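Local coordinates for protein beta-galacturonidase (PDB 6NCW) that probably cleaves beta-linked galacturonate from its substrates as a glycoside hydrolase of family 2, at residues R271-C276 against G304-R309; F461-I466 against E502-V507. All blocks are in the same frame, centred on the assembly; numbering follows the deposited sequence.

Contact 1 of 2, residues R271-C276 against G304-R309; sequences RIKGFC and GANSIR
The amide of N306 binds the backbone of 271-276 at two points. Its ND2 gives a nearly straight bond (169°) to R271 O at 3.0 Å. R271 O lies close to the plane of the N306 amide, whereas K273 N, bound by OD1 at 2.9 Å, sits above the plane of that carbonyl. CG of N306 sits between its own backbone N and carbonyl carbon (chi1 62°), which brings the amide alongside the backbone of 271-273; N557 is a further partner of ND2. K273 O receives N306 N at 2.8 Å and, weakly, S307 N. The lysine chain bends at chi3 (-76°), crosses N306 at about a right angle and brings NZ to G304 O at 2.8 Å; Y552 O and L555 O also accept from this ammonium. G304 closes helix 290-302 with a Schellman motif, and the pairing completes the right-handed beta-alpha-beta unit between the first two parallel strands of the TIM barrel. Farther along, F275 lies between two bonds: its N reaches S307 O at 3.1 Å, and its O accepts R309 N at 2.9 Å. A305 CB meets the F275 ring at its edge. C276 SG lies obliquely beside the R309 guanidinium, whose NH2 is held by E333 and N377.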
ATOM      1  N   ARG A 271      34.595   6.147  16.587  1.00 23.56           N
ATOM      2  CA  ARG A 271      33.613   6.733  15.680  1.00 23.51           C
ATOM      3  C   ARG A 271      32.263   6.051  15.910  1.00 23.52           C
ATOM      4  O   ARG A 271      32.144   4.830  15.759  1.00 23.29           O
ATOM      5  CB  ARG A 271      34.028   6.589  14.218  1.00 21.94           C
ATOM      6  CG  ARG A 271      32.969   7.141  13.263  1.00 25.70           C
ATOM      7  CD  ARG A 271      33.211   6.772  11.796  1.00 22.82           C
ATOM      8  NE  ARG A 271      34.393   7.433  11.251  1.00 27.29           N
ATOM      9  CZ  ARG A 271      35.566   6.832  11.095  1.00 28.19           C
ATOM     10  NH1 ARG A 271      35.706   5.557  11.433  1.00 29.82           N
ATOM     11  NH2 ARG A 271      36.597   7.504  10.603  1.00 33.05           N
ATOM     12  N   ILE A 272      31.255   6.839  16.266  1.00 20.51           N
ATOM     13  CA  ILE A 272      29.911   6.331  16.523  1.00 21.70           C
ATOM     14  C   ILE A 272      29.121   6.276  15.216  1.00 20.62           C
ATOM     15  O   ILE A 272      28.941   7.299  14.546  1.00 20.15           O
ATOM     16  CB  ILE A 272      29.191   7.194  17.573  1.00 23.66           C
ATOM     17  CG1 ILE A 272      29.924   7.091  18.903  1.00 23.70           C
ATOM     18  CG2 ILE A 272      27.747   6.741  17.775  1.00 20.97           C
ATOM     19  CD1 ILE A 272      29.974   5.689  19.451  1.00 23.34           C
ATOM     20  N   LYS A 273      28.653   5.074  14.855  1.00 20.94           N
ATOM     21  CA  LYS A 273      27.794   4.812  13.695  1.00 19.30           C
ATOM     22  C   LYS A 273      26.499   4.207  14.243  1.00 21.51           C
ATOM     23  O   LYS A 273      26.365   2.991  14.341  1.00 21.85           O
ATOM     24  CB  LYS A 273      28.463   3.856  12.687  1.00 21.36           C
ATOM     25  CG  LYS A 273      29.867   4.283  12.196  1.00 25.80           C
ATOM     26  CD  LYS A 273      30.364   3.376  11.072  1.00 21.69           C
ATOM     27  CE  LYS A 273      30.835   2.028  11.592  1.00 19.56           C
ATOM     28  NZ  LYS A 273      30.720   0.924  10.583  1.00 22.81           N
ATOM     29  N   GLY A 274      25.532   5.045  14.617  1.00 22.68           N
ATOM     30  CA  GLY A 274      24.471   4.623  15.498  1.00 21.21           C
ATOM     31  C   GLY A 274      23.062   4.762  14.943  1.00 20.72           C
ATOM     32  O   GLY A 274      22.810   5.402  13.903  1.00 19.64           O
ATOM     33  N   PHE A 275      22.134   4.162  15.688  1.00 16.92           N
ATOM     34  CA  PHE A 275      20.703   4.311  15.499  1.00 17.58           C
ATOM     35  C   PHE A 275      20.035   4.662  16.814  1.00 19.29           C
ATOM     36  O   PHE A 275      20.322   4.058  17.858  1.00 18.74           O
ATOM     37  CB  PHE A 275      20.068   3.040  14.930  1.00 17.14           C
ATOM     38  CG  PHE A 275      20.152   2.957  13.439  1.00 23.32           C
ATOM     39  CD1 PHE A 275      19.240   3.639  12.648  1.00 18.58           C
ATOM     40  CD2 PHE A 275      21.144   2.196  12.825  1.00 22.58           C
ATOM     41  CE1 PHE A 275      19.328   3.578  11.254  1.00 21.37           C
ATOM     42  CE2 PHE A 275      21.230   2.122  11.446  1.00 22.94           C
ATOM     43  CZ  PHE A 275      20.319   2.819  10.654  1.00 18.67           C
ATOM     44  N   CYS A 276      19.139   5.633  16.760  1.00 20.21           N
ATOM     45  CA  CYS A 276      18.149   5.750  17.808  1.00 20.49           C
ATOM     46  C   CYS A 276      17.158   4.606  17.636  1.00 19.21           C
ATOM     47  O   CYS A 276      16.702   4.344  16.524  1.00 17.69           O
ATOM     48  CB  CYS A 276      17.441   7.098  17.725  1.00 17.54           C
ATOM     49  SG  CYS A 276      18.535   8.533  17.993  1.00 18.32           S
ATOM     50  N   GLY A 304      25.482  -1.634   9.035  1.00 23.16           N
ATOM     51  CA  GLY A 304      26.815  -1.152   9.321  1.00 23.29           C
ATOM     52  C   GLY A 304      26.979  -0.420  10.634  1.00 23.14           C
ATOM     53  O   GLY A 304      28.083   0.065  10.918  1.00 22.54           O
ATOM     54  N   ALA A 305      25.938  -0.357  11.461  1.00 21.74           N
ATOM     55  CA  ALA A 305      26.012   0.392  12.704  1.00 19.62           C
ATOM     56  C   ALA A 305      26.878  -0.325  13.727  1.00 24.64           C
ATOM     57  O   ALA A 305      27.033  -1.555  13.707  1.00 22.90           O
ATOM     58  CB  ALA A 305      24.614   0.624  13.285  1.00 18.10           C
ATOM     59  N   ASN A 306      27.451   0.459  14.632  1.00 15.95           N
ATOM     60  CA  ASN A 306      28.147  -0.122  15.765  1.00 20.64           C
ATOM     61  C   ASN A 306      27.547   0.329  17.083  1.00 18.26           C
ATOM     62  O   ASN A 306      28.086  -0.003  18.138  1.00 20.03           O
ATOM     63  CB  ASN A 306      29.649   0.203  15.713  1.00 19.95           C
ATOM     64  CG  ASN A 306      29.947   1.693  15.784  1.00 23.64           C
ATOM     65  OD1 ASN A 306      29.105   2.499  16.191  1.00 23.30           O
ATOM     66  ND2 ASN A 306      31.170   2.069  15.386  1.00 25.22           N
ATOM     67  N   SER A 307      26.446   1.076  17.060  1.00 19.50           N
ATOM     68  CA  SER A 307      25.972   1.645  18.311  1.00 19.93           C
ATOM     69  C   SER A 307      24.470   1.914  18.257  1.00 20.41           C
ATOM     70  O   SER A 307      23.897   2.165  17.190  1.00 21.39           O
ATOM     71  CB  SER A 307      26.751   2.918  18.641  1.00 18.66           C
ATOM     72  OG  SER A 307      26.415   3.397  19.927  1.00 21.08           O
ATOM     73  N   ILE A 308      23.840   1.842  19.426  1.00 20.22           N
ATOM     74  CA  ILE A 308      22.424   2.137  19.591  1.00 21.50           C
ATOM     75  C   ILE A 308      22.258   3.118  20.747  1.00 20.22           C
ATOM     76  O   ILE A 308      23.002   3.074  21.732  1.00 20.19           O
ATOM     77  CB  ILE A 308      21.599   0.858  19.837  1.00 19.14           C
ATOM     78  CG1 ILE A 308      21.510   0.052  18.555  1.00 19.69           C
ATOM     79  CG2 ILE A 308      20.209   1.186  20.370  1.00 22.26           C
ATOM     80  CD1 ILE A 308      21.018  -1.330  18.779  1.00 24.95           C
ATOM     81  N   ARG A 309      21.290   4.013  20.606  1.00 16.99           N
ATOM     82  CA  ARG A 309      20.910   4.986  21.613  1.00 19.69           C
ATOM     83  C   ARG A 309      19.479   4.664  22.038  1.00 20.53           C
ATOM     84  O   ARG A 309      18.581   4.585  21.189  1.00 18.83           O
ATOM     85  CB  ARG A 309      21.031   6.407  21.035  1.00 18.90           C
ATOM     86  CG  ARG A 309      20.450   7.474  21.917  1.00 20.43           C
ATOM     87  CD  ARG A 309      20.722   8.905  21.472  1.00 18.81           C
ATOM     88  NE  ARG A 309      19.965   9.740  22.402  1.00 23.85           N
ATOM     89  CZ  ARG A 309      19.037  10.630  22.063  1.00 21.80           C
ATOM     90  NH1 ARG A 309      18.794  10.906  20.782  1.00 19.61           N
ATOM     91  NH2 ARG A 309      18.374  11.268  23.023  1.00 20.19           N
TER

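Contact 2 of 2, residues F461-I466 against E502-V507; sequences FLITEI and EGCSGV
F461 fits its ring edge against G503 and C504, with CD2 3.9 Å from C504 CB and the ring turned so that G503 O also lies near its plane. CG anti to the backbone N (chi1 173°) carries the ring beside C504, whose SG approaches it obliquely, a sulfur-aromatic contact with the sulfur 5.2 Å from the ring centroid. L462 sends CD2 the other way, over the backbone of G506, 3.6 Å from its N, where no side chain intervenes; S505 CB borders the same methyl. On the face of F461 and C504, V507 CG2 packs against the neighbouring CG2 methyls of I466 (3.5 Å, the side chains crossing at about a right angle) and I463 (4.1 Å). V498 of helix 484-500 covers I463 and V507, as befits a beta-alpha-beta unit of the TIM barrel with its helix outside. Two backbone hydrogen bonds cross the pair, S505 N to F461 O (2.8 Å) and I463 N to G506 O (3.1 Å). One water, accepting from F461 N and S505 OG and donating to G503 O, bridges F461 to G503 and S505. The side-chain contacts are thus almost wholly apolar, and directional bonding across the pair comes from the backbone and this water.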
ATOM      1  N   PHE A 461      31.968  15.785  20.580  1.00 24.58           N
ATOM      2  CA  PHE A 461      30.700  16.267  20.042  1.00 21.91           C
ATOM      3  C   PHE A 461      30.048  15.147  19.248  1.00 21.83           C
ATOM      4  O   PHE A 461      30.692  14.546  18.380  1.00 23.16           O
ATOM      5  CB  PHE A 461      30.940  17.520  19.169  1.00 25.68           C
ATOM      6  CG  PHE A 461      29.712  18.024  18.409  1.00 25.24           C
ATOM      7  CD1 PHE A 461      28.674  18.670  19.067  1.00 21.83           C
ATOM      8  CD2 PHE A 461      29.639  17.902  17.030  1.00 22.99           C
ATOM      9  CE1 PHE A 461      27.566  19.151  18.369  1.00 20.33           C
ATOM     10  CE2 PHE A 461      28.540  18.386  16.326  1.00 22.29           C
ATOM     11  CZ  PHE A 461      27.507  19.005  16.998  1.00 20.84           C
ATOM     12  N   LEU A 462      28.777  14.867  19.546  1.00 24.58           N
ATOM     13  CA  LEU A 462      27.978  13.871  18.836  1.00 22.55           C
ATOM     14  C   LEU A 462      26.713  14.523  18.291  1.00 19.59           C
ATOM     15  O   LEU A 462      26.149  15.411  18.937  1.00 20.09           O
ATOM     16  CB  LEU A 462      27.585  12.703  19.762  1.00 20.61           C
ATOM     17  CG  LEU A 462      28.645  11.679  20.157  1.00 25.72           C
ATOM     18  CD1 LEU A 462      28.125  10.774  21.256  1.00 20.61           C
ATOM     19  CD2 LEU A 462      29.077  10.873  18.926  1.00 20.34           C
ATOM     20  N   ILE A 463      26.288  14.100  17.100  1.00 18.49           N
ATOM     21  CA  ILE A 463      24.927  14.335  16.613  1.00 15.15           C
ATOM     22  C   ILE A 463      24.066  13.169  17.101  1.00 21.27           C
ATOM     23  O   ILE A 463      24.183  12.045  16.603  1.00 18.23           O
ATOM     24  CB  ILE A 463      24.870  14.446  15.083  1.00 19.03           C
ATOM     25  CG1 ILE A 463      25.683  15.650  14.583  1.00 18.68           C
ATOM     26  CG2 ILE A 463      23.401  14.530  14.611  1.00 16.11           C
ATOM     27  CD1 ILE A 463      25.274  16.959  15.231  1.00 23.09           C
ATOM     28  N   THR A 464      23.214  13.423  18.088  1.00 18.73           N
ATOM     29  CA  THR A 464      22.450  12.343  18.694  1.00 18.49           C
ATOM     30  C   THR A 464      21.126  12.086  17.988  1.00 21.46           C
ATOM     31  O   THR A 464      20.486  11.067  18.280  1.00 19.13           O
ATOM     32  CB  THR A 464      22.206  12.625  20.188  1.00 16.39           C
ATOM     33  OG1 THR A 464      21.996  14.029  20.402  1.00 20.40           O
ATOM     34  CG2 THR A 464      23.406  12.147  20.989  1.00 19.36           C
ATOM     35  N   GLU A 465      20.726  12.963  17.060  1.00 18.91           N
ATOM     36  CA  GLU A 465      19.586  12.751  16.162  1.00 22.62           C
ATOM     37  C   GLU A 465      19.830  13.515  14.873  1.00 17.82           C
ATOM     38  O   GLU A 465      20.171  14.694  14.928  1.00 18.88           O
ATOM     39  CB  GLU A 465      18.258  13.235  16.776  1.00 18.96           C
ATOM     40  CG  GLU A 465      17.702  12.312  17.846  1.00 22.40           C
ATOM     41  CD  GLU A 465      16.485  12.878  18.571  1.00 24.89           C
ATOM     42  OE1 GLU A 465      16.323  12.511  19.758  1.00 23.77           O
ATOM     43  OE2 GLU A 465      15.704  13.669  17.971  1.00 25.22           O
ATOM     44  N   ILE A 466      19.687  12.830  13.738  1.00 16.30           N
ATOM     45  CA  ILE A 466      19.485  13.443  12.429  1.00 19.30           C
ATOM     46  C   ILE A 466      18.706  12.445  11.572  1.00 16.59           C
ATOM     47  O   ILE A 466      18.883  11.229  11.698  1.00 17.93           O
ATOM     48  CB  ILE A 466      20.843  13.838  11.784  1.00 19.96           C
ATOM     49  CG1 ILE A 466      20.652  14.767  10.583  1.00 16.30           C
ATOM     50  CG2 ILE A 466      21.632  12.597  11.372  1.00 15.87           C
ATOM     51  CD1 ILE A 466      21.927  15.579  10.254  1.00 18.21           C
ATOM     52  N   GLU A 502      34.871  17.939  11.171  1.00 31.41           N
ATOM     53  CA  GLU A 502      35.999  17.774  12.081  1.00 31.90           C
ATOM     54  C   GLU A 502      35.595  18.162  13.489  1.00 25.70           C
ATOM     55  O   GLU A 502      34.986  19.216  13.701  1.00 29.83           O
ATOM     56  CB  GLU A 502      37.188  18.635  11.636  1.00 35.26           C
ATOM     57  CG  GLU A 502      38.251  17.869  10.861  1.00 45.53           C
ATOM     58  CD  GLU A 502      39.295  18.798  10.238  1.00 65.72           C
ATOM     59  OE1 GLU A 502      39.722  19.767  10.921  1.00 60.01           O
ATOM     60  OE2 GLU A 502      39.671  18.569   9.061  1.00 64.35           O
ATOM     61  N   GLY A 503      35.962  17.320  14.448  1.00 24.25           N
ATOM     62  CA  GLY A 503      35.565  17.482  15.830  1.00 27.28           C
ATOM     63  C   GLY A 503      34.315  16.714  16.219  1.00 28.85           C
ATOM     64  O   GLY A 503      33.927  16.746  17.390  1.00 28.58           O
ATOM     65  N   CYS A 504      33.676  16.028  15.283  1.00 26.16           N
ATOM     66  CA  CYS A 504      32.464  15.274  15.560  1.00 24.95           C
ATOM     67  C   CYS A 504      32.809  13.794  15.629  1.00 23.97           C
ATOM     68  O   CYS A 504      33.390  13.250  14.691  1.00 22.21           O
ATOM     69  CB  CYS A 504      31.400  15.535  14.484  1.00 23.69           C
ATOM     70  SG  CYS A 504      29.862  14.551  14.649  1.00 21.85           S
ATOM     71  N   SER A 505      32.452  13.146  16.742  1.00 24.20           N
ATOM     72  CA  SER A 505      32.779  11.738  16.913  1.00 21.87           C
ATOM     73  C   SER A 505      31.811  10.796  16.207  1.00 25.48           C
ATOM     74  O   SER A 505      32.112   9.599  16.123  1.00 24.63           O
ATOM     75  CB  SER A 505      32.830  11.378  18.396  1.00 24.06           C
ATOM     76  OG  SER A 505      33.976  11.957  18.991  1.00 30.97           O
ATOM     77  N   GLY A 506      30.677  11.292  15.700  1.00 17.97           N
ATOM     78  CA  GLY A 506      29.754  10.443  14.972  1.00 21.00           C
ATOM     79  C   GLY A 506      28.314  10.886  15.178  1.00 21.17           C
ATOM     80  O   GLY A 506      28.052  12.025  15.559  1.00 16.51           O
ATOM     81  N   VAL A 507      27.393   9.945  14.938  1.00 19.98           N
ATOM     82  CA  VAL A 507      25.983  10.263  14.713  1.00 19.38           C
ATOM     83  C   VAL A 507      25.112   9.086  15.144  1.00 21.76           C
ATOM     84  O   VAL A 507      25.495   7.920  14.988  1.00 24.49           O
ATOM     85  CB  VAL A 507      25.728  10.603  13.218  1.00 21.45           C
ATOM     86  CG1 VAL A 507      26.183   9.450  12.321  1.00 20.10           C
ATOM     87  CG2 VAL A 507      24.240  10.866  12.967  1.00 19.39           C
TER
HETATM   88  O   HOH W   1      34.147  14.630  19.111  1.00 23.26           O

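How the contacts relate
Contacts 1 and 2 lie 11 Å apart, centre to centre, and meet where strands 268-276 and 504-509 pair, the seam that closes the barrel between its first and last strands. There I272 N is 2.9 Å from S505 O and G274 N is 2.9 Å from V507 O, both probable hydrogen bonds. At the far ends the two converge on the galacturonate site: R309 of contact 1 forms a salt bridge through NH1 with OE1 of E465 of contact 2, and the same nitrogen also bonds T464 O, which C276 SG packs against at 3.2 Å. E465, a galacturonate-binding residue, also hydrogen-bonds a glycerol, probably from the crystallisation liquor.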